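Local coordinates for protein endoglucanase E-5 (Thermobifida fusca, PDB 2CKR) that catalyses the endohydrolysis of beta-1,4-glucosidic linkages in cellulose, lichenin and cereal beta-D-glucans, through its family 5 glycoside hydrolase catalytic domain, at residues Y8-V13 with D163-I168; F203-A208 with T230-E235. The protein carries 1 engineered substitution. All blocks are in the same frame, centred on the assembly; numbering follows the deposited sequence. Where two conformers were deposited one is given.

Contact 1: residues Y8-V13 with D163-I168; sequences YGKVQV and DPDSVI. With ZN (zinc ion), chain G.
Lys10 reaches across to Asp165 and forms a salt bridge, with NZ 2.7 Å from Asp165 OD2. The two side chains meet at about a right angle. The lysine arrives fully stretched: its CG is anti to the backbone N (chi1 -169°) and the later torsions stay extended. NZ approaches OD2 from above the carboxylate plane. Asp165 divides its two oxygens between partners. OD1 binds the zinc ion at 2.2 Å, and OD2 pairs with the lysine and accepts a hydrogen bond from a zinc-bound water. Asp163 OD1 also binds the zinc ion at 2.2 Å, and Ala127 O adds a further ligand. The Asp165 carboxylate is thus held at both ends. Lys10 is a second-shell residue here, and its charge probably offsets part of the negative charge gathered round the metal. With an alanine here, Asp165 OD2 would probably lose its positive mate, and the carboxylate would be freer to turn.

Gln12 bends back at chi2 (-85°). In one of its two conformers, NE2 donates to Val11 O at 2.9 Å and makes a doubtfully short hydrogen bond of 2.5 Å to Asp165 O. Both acceptors lie near the Gln12 amide plane, which is nearly perpendicular (87°) to the Asp165 carboxylate. Beside this amide, Val167 CG2 packs against the backbone, 3.9 Å from Val11 O and 4.1 Å from Gln12 CA.

Asp163 to Ser166 form a type I beta turn, which brings both aspartates to the metal. The turn lies in the loop joining helix 145-162 to barrel strand 168-170, so the contact sits at the N-terminal end of the barrel. Residues 12-13 open the small antiparallel hairpin of strands 12-14 and 17-19. Val13 and Val167 both also touch Met200 of strand 199-206.

Contact 2: residues F203-A208 with T230-E235; sequences FHFYAA and TQFGTE. Engineered in segment 230-235: Gln231 (natural residue Glu).
Neighbouring parallel strands 199-206 and 227-233 of the (beta/alpha)8 barrel meet here at their C-terminal ends, joined through helix 212-224 as a beta-alpha-beta unit. This is the active-site end. Gln231 is an engineered replacement of the glutamate that is the nucleophile by similarity. The strand bonds include Gly233 N to Phe205 O (3.0 Å) and Ala207 N to Gly233 O (3.0 Å). Beyond the strands, Ala208 N bonds to Glu235 O at 3.1 Å.

His204, Tyr206 and Gln231 lie on one face of the sheet. Gln231 CB makes a CH-pi contact over the His204 ring, 3.4 Å from its centroid. Thr230 OG1 accepts from His204 NE2 at 2.8 Å, at the ring edge, while ND1 bonds to Glu139, the proton donor by similarity. Gln231 CG is anti to the backbone N (chi1 -155°) and the chain runs on extended, which carries NE2 to Tyr206 OH (2.7 Å), near the amide plane; OE1 bonds to Arg61.

Phe205 and Phe232 share the other face. Their rings are within 21° of parallel but well offset, and Phe232 CB makes a CH-pi contact over the Phe205 ring.

The polar bonds are linked: Thr230 OG1 also bonds to Glu135. Both His204 nitrogens are engaged, which fixes the ring's rotation. Bonds at both ends of the Gln231 amide fix its orientation, and the natural glutamate could probably also meet Tyr206 and Arg61.

How the contacts relate
Contact 2 belongs to the barrel core: most of its residues are buried, and its two strands run side by side. Contact 1 is only partly buried and joins an N-terminal segment to a helix-to-strand loop. The two lie on opposite sides of the chain's centre, with their centres about 25 Å apart, and they do not touch. Strand 199-206 relates them: contact 1 packs on its start at Met200, and contact 2 uses its end. Their chemistry follows their places. Contact 1 centres on a salt bridge tied to a zinc ion, with an amide and a valine beside it. Contact 2 combines backbone bonding, aromatic packing and a largely buried polar network at the catalytic end of the barrel.

Contact 1: residues Y8-V13 with D163-I168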
ATOM      1  N   TYR A   8       4.889  18.082   2.925  1.00 13.32           N
ATOM      2  CA  TYR A   8       5.735  17.458   1.896  1.00 13.06           C
ATOM      3  C   TYR A   8       5.333  17.801   0.464  1.00 12.57           C
ATOM      4  O   TYR A   8       6.147  17.679  -0.454  1.00 12.85           O
ATOM      5  CB  TYR A   8       5.789  15.944   2.076  1.00 13.39           C
ATOM      6  CG  TYR A   8       6.161  15.515   3.472  1.00 13.43           C
ATOM      7  CD1 TYR A   8       7.311  16.008   4.090  1.00 15.11           C
ATOM      8  CD2 TYR A   8       5.364  14.620   4.181  1.00 15.54           C
ATOM      9  CE1 TYR A   8       7.654  15.619   5.373  1.00 15.50           C
ATOM     10  CE2 TYR A   8       5.706  14.221   5.467  1.00 16.14           C
ATOM     11  CZ  TYR A   8       6.850  14.726   6.052  1.00 16.77           C
ATOM     12  OH  TYR A   8       7.193  14.341   7.326  1.00 18.88           O
ATOM     13  N   GLY A   9       4.076  18.187   0.258  1.00 12.03           N
ATOM     14  CA  GLY A   9       3.603  18.609  -1.053  1.00 11.88           C
ATOM     15  C   GLY A   9       3.621  17.504  -2.096  1.00 12.22           C
ATOM     16  O   GLY A   9       3.302  16.358  -1.794  1.00 12.25           O
ATOM     17  N   LYS A  10       4.044  17.859  -3.305  1.00 12.37           N
ATOM     18  CA  LYS A  10       4.033  16.982  -4.476  1.00 12.52           C
ATOM     19  C   LYS A  10       5.228  16.016  -4.472  1.00 12.14           C
ATOM     20  O   LYS A  10       6.283  16.283  -5.064  1.00 12.93           O
ATOM     21  CB  LYS A  10       4.029  17.860  -5.737  1.00 13.01           C
ATOM     22  CG  LYS A  10       3.755  17.158  -7.049  1.00 15.74           C
ATOM     23  CD  LYS A  10       3.942  18.173  -8.186  1.00 19.24           C
ATOM     24  CE  LYS A  10       3.495  17.632  -9.532  1.00 21.34           C
ATOM     25  NZ  LYS A  10       3.049  18.725 -10.461  1.00 22.41           N
ATOM     26  N   VAL A  11       5.047  14.886  -3.802  1.00 11.29           N
ATOM     27  CA  VAL A  11       6.107  13.891  -3.669  1.00 10.49           C
ATOM     28  C   VAL A  11       6.469  13.286  -5.043  1.00  9.96           C
ATOM     29  O   VAL A  11       5.611  13.133  -5.916  1.00 10.04           O
ATOM     30  CB  VAL A  11       5.735  12.787  -2.638  1.00 10.30           C
ATOM     31  CG1 VAL A  11       5.616  13.382  -1.223  1.00  9.85           C
ATOM     32  CG2 VAL A  11       4.468  12.043  -3.036  1.00 10.72           C
ATOM     33  N   GLN A  12       7.759  13.025  -5.241  0.60 10.16           N
ATOM     34  CA  GLN A  12       8.286  12.397  -6.461  0.60 10.29           C
ATOM     35  C   GLN A  12       9.484  11.522  -6.087  0.60 10.36           C
ATOM     36  O   GLN A  12      10.116  11.745  -5.070  0.60 10.59           O
ATOM     37  CB  GLN A  12       8.762  13.453  -7.472  0.60 10.43           C
ATOM     38  CG  GLN A  12       7.733  14.496  -7.930  0.60 11.07           C
ATOM     39  CD  GLN A  12       6.871  14.019  -9.092  0.60 12.22           C
ATOM     40  OE1 GLN A  12       7.168  14.305 -10.269  0.60 12.47           O
ATOM     41  NE2 GLN A  12       5.797  13.300  -8.774  0.60  9.72           N
ATOM     42  N   VAL A  13       9.806  10.533  -6.913  1.00 10.27           N
ATOM     43  CA  VAL A  13      11.041   9.772  -6.738  1.00 10.88           C
ATOM     44  C   VAL A  13      12.220  10.669  -7.089  1.00 12.27           C
ATOM     45  O   VAL A  13      12.163  11.408  -8.067  1.00 12.68           O
ATOM     46  CB  VAL A  13      11.058   8.527  -7.621  1.00 10.68           C
ATOM     47  CG1 VAL A  13      12.450   7.857  -7.607  1.00 11.44           C
ATOM     48  CG2 VAL A  13       9.951   7.557  -7.176  1.00 10.04           C
ATOM     49  N   ASP A 163      -2.344  11.859 -16.212  1.00 12.62           N
ATOM     50  CA  ASP A 163      -1.755  12.323 -14.961  1.00 12.77           C
ATOM     51  C   ASP A 163      -0.242  12.035 -14.988  1.00 12.36           C
ATOM     52  O   ASP A 163       0.225  11.066 -14.409  1.00 12.16           O
ATOM     53  CB  ASP A 163      -2.431  11.609 -13.779  1.00 13.16           C
ATOM     54  CG  ASP A 163      -2.084  12.231 -12.444  1.00 15.81           C
ATOM     55  OD1 ASP A 163      -1.499  13.338 -12.445  1.00 18.05           O
ATOM     56  OD2 ASP A 163      -2.367  11.694 -11.348  1.00 18.95           O
ATOM     57  N   PRO A 164       0.513  12.881 -15.680  1.00 12.62           N
ATOM     58  CA  PRO A 164       1.922  12.593 -15.982  1.00 12.85           C
ATOM     59  C   PRO A 164       2.876  12.627 -14.777  1.00 13.14           C
ATOM     60  O   PRO A 164       3.946  12.012 -14.858  1.00 12.77           O
ATOM     61  CB  PRO A 164       2.295  13.676 -17.002  1.00 13.09           C
ATOM     62  CG  PRO A 164       1.333  14.781 -16.762  1.00 13.44           C
ATOM     63  CD  PRO A 164       0.078  14.178 -16.223  1.00 12.95           C
ATOM     64  N   ASP A 165       2.509  13.304 -13.694  0.60 12.54           N
ATOM     65  CA  ASP A 165       3.450  13.489 -12.584  0.60 13.09           C
ATOM     66  C   ASP A 165       3.265  12.537 -11.394  1.00 12.96           C
ATOM     67  O   ASP A 165       4.022  12.594 -10.435  1.00 14.88           O
ATOM     68  CB  ASP A 165       3.474  14.953 -12.094  0.60 12.95           C
ATOM     69  CG  ASP A 165       2.099  15.578 -11.972  0.60 14.71           C
ATOM     70  OD1 ASP A 165       1.095  14.851 -11.817  0.60 15.16           O
ATOM     71  OD2 ASP A 165       1.930  16.821 -12.023  0.60 18.35           O
ATOM     72  N   SER A 166       2.297  11.640 -11.471  0.70 12.89           N
ATOM     73  CA  SER A 166       1.990  10.790 -10.323  0.70 12.72           C
ATOM     74  C   SER A 166       2.973   9.627 -10.202  0.70 11.73           C
ATOM     75  O   SER A 166       3.500   9.125 -11.199  0.70 11.26           O
ATOM     76  CB  SER A 166       0.573  10.259 -10.423  0.70 13.06           C
ATOM     77  OG  SER A 166       0.473   9.341 -11.490  0.70 15.00           O
ATOM     78  N   VAL A 167       3.247   9.246  -8.964  1.00 10.93           N
ATOM     79  CA  VAL A 167       4.089   8.102  -8.667  1.00  9.57           C
ATOM     80  C   VAL A 167       3.281   6.815  -8.820  1.00  8.77           C
ATOM     81  O   VAL A 167       2.137   6.734  -8.368  1.00  8.06           O
ATOM     82  CB  VAL A 167       4.633   8.204  -7.216  1.00  9.77           C
ATOM     83  CG1 VAL A 167       5.411   6.947  -6.823  1.00  8.59           C
ATOM     84  CG2 VAL A 167       5.483   9.450  -7.058  1.00  9.89           C
ATOM     85  N   ILE A 168       3.878   5.822  -9.474  1.00  8.27           N
ATOM     86  CA  ILE A 168       3.250   4.518  -9.651  1.00  8.12           C
ATOM     87  C   ILE A 168       4.071   3.444  -8.929  1.00  8.22           C
ATOM     88  O   ILE A 168       5.301   3.431  -9.044  1.00  7.28           O
ATOM     89  CB  ILE A 168       3.108   4.202 -11.156  1.00  8.69           C
ATOM     90  CG1 ILE A 168       2.180   5.232 -11.816  1.00  8.18           C
ATOM     91  CG2 ILE A 168       2.556   2.798 -11.366  1.00  8.54           C
ATOM     92  CD1 ILE A 168       2.148   5.163 -13.345  1.00  8.86           C
TER
HETATM   93 ZN    ZN G1434      -0.981  15.201 -11.333  0.50 26.82          ZN
HETATM   94  O   HOH W   1      -0.262  17.091 -10.436  1.00 22.69           O

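Contact 2: residues F203-A208 with T230-E235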
ATOM      1  N   PHE A 203       7.143  -4.197  -1.728  1.00  7.39           N
ATOM      2  CA  PHE A 203       7.558  -5.321  -0.904  1.00  7.60           C
ATOM      3  C   PHE A 203       6.558  -5.540   0.240  1.00  7.45           C
ATOM      4  O   PHE A 203       6.123  -4.593   0.904  1.00  7.65           O
ATOM      5  CB  PHE A 203       8.962  -5.091  -0.355  1.00  7.31           C
ATOM      6  CG  PHE A 203       9.502  -6.247   0.451  1.00  8.60           C
ATOM      7  CD1 PHE A 203       9.697  -7.492  -0.141  1.00  8.16           C
ATOM      8  CD2 PHE A 203       9.792  -6.095   1.803  1.00  9.11           C
ATOM      9  CE1 PHE A 203      10.207  -8.557   0.603  1.00 11.11           C
ATOM     10  CE2 PHE A 203      10.290  -7.141   2.541  1.00 10.22           C
ATOM     11  CZ  PHE A 203      10.506  -8.382   1.936  1.00 10.61           C
ATOM     12  N   HIS A 204       6.163  -6.795   0.409  1.00  7.27           N
ATOM     13  CA  HIS A 204       5.251  -7.233   1.451  1.00  7.10           C
ATOM     14  C   HIS A 204       5.923  -8.275   2.350  1.00  8.18           C
ATOM     15  O   HIS A 204       6.606  -9.183   1.853  1.00  8.77           O
ATOM     16  CB  HIS A 204       4.018  -7.890   0.832  1.00  7.64           C
ATOM     17  CG  HIS A 204       3.164  -6.970   0.016  1.00  7.16           C
ATOM     18  ND1 HIS A 204       1.920  -7.344  -0.441  1.00  9.67           N
ATOM     19  CD2 HIS A 204       3.351  -5.700  -0.408  1.00  8.15           C
ATOM     20  CE1 HIS A 204       1.380  -6.349  -1.113  1.00  8.47           C
ATOM     21  NE2 HIS A 204       2.229  -5.341  -1.117  1.00  9.83           N
ATOM     22  N   PHE A 205       5.711  -8.169   3.658  1.00  8.32           N
ATOM     23  CA  PHE A 205       6.226  -9.169   4.596  1.00  8.52           C
ATOM     24  C   PHE A 205       5.336  -9.321   5.817  1.00  8.57           C
ATOM     25  O   PHE A 205       4.610  -8.402   6.183  1.00  8.16           O
ATOM     26  CB  PHE A 205       7.653  -8.817   5.038  1.00  8.50           C
ATOM     27  CG  PHE A 205       7.742  -7.573   5.879  1.00  8.67           C
ATOM     28  CD1 PHE A 205       7.609  -7.642   7.265  1.00  9.95           C
ATOM     29  CD2 PHE A 205       7.938  -6.330   5.288  1.00  7.68           C
ATOM     30  CE1 PHE A 205       7.672  -6.488   8.041  1.00  9.83           C
ATOM     31  CE2 PHE A 205       8.026  -5.182   6.060  1.00  7.98           C
ATOM     32  CZ  PHE A 205       7.889  -5.262   7.438  1.00  8.77           C
ATOM     33  N   TYR A 206       5.459 -10.472   6.471  1.00  9.16           N
ATOM     34  CA  TYR A 206       4.754 -10.781   7.704  1.00  9.96           C
ATOM     35  C   TYR A 206       5.809 -11.299   8.679  1.00 10.11           C
ATOM     36  O   TYR A 206       6.358 -12.374   8.483  1.00  9.42           O
ATOM     37  CB  TYR A 206       3.635 -11.789   7.437  1.00 10.43           C
ATOM     38  CG  TYR A 206       2.572 -11.217   6.515  1.00 13.62           C
ATOM     39  CD1 TYR A 206       1.448 -10.574   7.029  1.00 18.21           C
ATOM     40  CD2 TYR A 206       2.721 -11.273   5.131  1.00 17.48           C
ATOM     41  CE1 TYR A 206       0.482 -10.021   6.182  1.00 20.38           C
ATOM     42  CE2 TYR A 206       1.769 -10.720   4.276  1.00 20.19           C
ATOM     43  CZ  TYR A 206       0.649 -10.099   4.808  1.00 22.39           C
ATOM     44  OH  TYR A 206      -0.309  -9.565   3.968  1.00 25.17           O
ATOM     45  N   ALA A 207       6.088 -10.510   9.712  1.00  9.88           N
ATOM     46  CA  ALA A 207       7.309 -10.662  10.498  1.00 11.10           C
ATOM     47  C   ALA A 207       7.450 -12.006  11.227  1.00 12.07           C
ATOM     48  O   ALA A 207       8.577 -12.472  11.435  1.00 12.49           O
ATOM     49  CB  ALA A 207       7.437  -9.504  11.481  1.00 11.01           C
ATOM     50  N   ALA A 208       6.338 -12.628  11.611  1.00 12.97           N
ATOM     51  CA  ALA A 208       6.404 -13.924  12.305  1.00 14.43           C
ATOM     52  C   ALA A 208       6.849 -15.077  11.381  1.00 15.23           C
ATOM     53  O   ALA A 208       7.391 -16.081  11.852  1.00 16.77           O
ATOM     54  CB  ALA A 208       5.087 -14.243  12.967  1.00 14.56           C
ATOM     55  N   THR A 230       3.934  -1.671   0.789  1.00  7.30           N
ATOM     56  CA  THR A 230       2.508  -1.341   0.724  1.00  8.51           C
ATOM     57  C   THR A 230       1.663  -2.250   1.597  1.00  7.89           C
ATOM     58  O   THR A 230       0.493  -1.960   1.835  1.00  7.89           O
ATOM     59  CB  THR A 230       1.979  -1.380  -0.722  1.00  8.92           C
ATOM     60  OG1 THR A 230       2.362  -2.599  -1.350  1.00 10.91           O
ATOM     61  CG2 THR A 230       2.615  -0.295  -1.587  1.00 10.32           C
ATOM     62  N   GLN A 231       2.231  -3.355   2.064  1.00  8.01           N
ATOM     63  CA  GLN A 231       1.498  -4.262   2.939  1.00  8.45           C
ATOM     64  C   GLN A 231       2.441  -5.040   3.844  1.00  8.50           C
ATOM     65  O   GLN A 231       3.330  -5.733   3.365  1.00  8.81           O
ATOM     66  CB  GLN A 231       0.670  -5.243   2.091  1.00  9.20           C
ATOM     67  CG  GLN A 231      -0.531  -5.795   2.794  1.00 10.94           C
ATOM     68  CD  GLN A 231      -1.427  -6.614   1.879  1.00 12.55           C
ATOM     69  OE1 GLN A 231      -1.973  -6.094   0.909  1.00 10.20           O
ATOM     70  NE2 GLN A 231      -1.603  -7.898   2.209  1.00 14.89           N
ATOM     71  N   PHE A 232       2.263  -4.912   5.152  1.00  7.75           N
ATOM     72  CA  PHE A 232       3.027  -5.738   6.081  1.00  8.07           C
ATOM     73  C   PHE A 232       2.264  -6.011   7.353  1.00  8.26           C
ATOM     74  O   PHE A 232       1.359  -5.269   7.720  1.00  8.31           O
ATOM     75  CB  PHE A 232       4.396  -5.120   6.393  1.00  7.63           C
ATOM     76  CG  PHE A 232       4.369  -4.079   7.487  1.00  7.63           C
ATOM     77  CD1 PHE A 232       4.098  -2.764   7.185  1.00  9.60           C
ATOM     78  CD2 PHE A 232       4.602  -4.425   8.810  1.00  9.37           C
ATOM     79  CE1 PHE A 232       4.071  -1.815   8.174  1.00  9.89           C
ATOM     80  CE2 PHE A 232       4.569  -3.464   9.814  1.00  9.18           C
ATOM     81  CZ  PHE A 232       4.316  -2.159   9.489  1.00  8.98           C
ATOM     82  N   GLY A 233       2.615  -7.110   8.009  1.00  9.04           N
ATOM     83  CA  GLY A 233       2.050  -7.436   9.307  1.00  9.31           C
ATOM     84  C   GLY A 233       3.140  -7.885  10.259  1.00 10.00           C
ATOM     85  O   GLY A 233       4.284  -8.108   9.849  1.00  8.85           O
ATOM     86  N   THR A 234       2.772  -7.996  11.532  1.00 10.75           N
ATOM     87  CA  THR A 234       3.655  -8.496  12.579  1.00 11.62           C
ATOM     88  C   THR A 234       3.402  -9.965  12.886  1.00 12.44           C
ATOM     89  O   THR A 234       4.130 -10.541  13.677  1.00 13.06           O
ATOM     90  CB  THR A 234       3.472  -7.677  13.880  1.00 11.74           C
ATOM     91  OG1 THR A 234       2.100  -7.724  14.311  1.00 12.32           O
ATOM     92  CG2 THR A 234       3.735  -6.212  13.642  1.00 12.42           C
ATOM     93  N   GLU A 235       2.395 -10.572  12.253  1.00 12.83           N
ATOM     94  CA  GLU A 235       2.006 -11.949  12.551  1.00 13.55           C
ATOM     95  C   GLU A 235       2.449 -12.839  11.385  1.00 14.09           C
ATOM     96  O   GLU A 235       3.392 -12.499  10.690  1.00 13.10           O
ATOM     97  CB  GLU A 235       0.501 -12.064  12.855  1.00 13.50           C
ATOM     98  CG  GLU A 235      -0.408 -11.256  11.943  1.00 15.21           C
ATOM     99  CD  GLU A 235      -0.554  -9.818  12.415  0.50 16.22           C
ATOM    100  OE1 GLU A 235      -0.325  -8.900  11.597  0.50 16.59           O
ATOM    101  OE2 GLU A 235      -0.883  -9.602  13.608  0.50 17.80           O
TER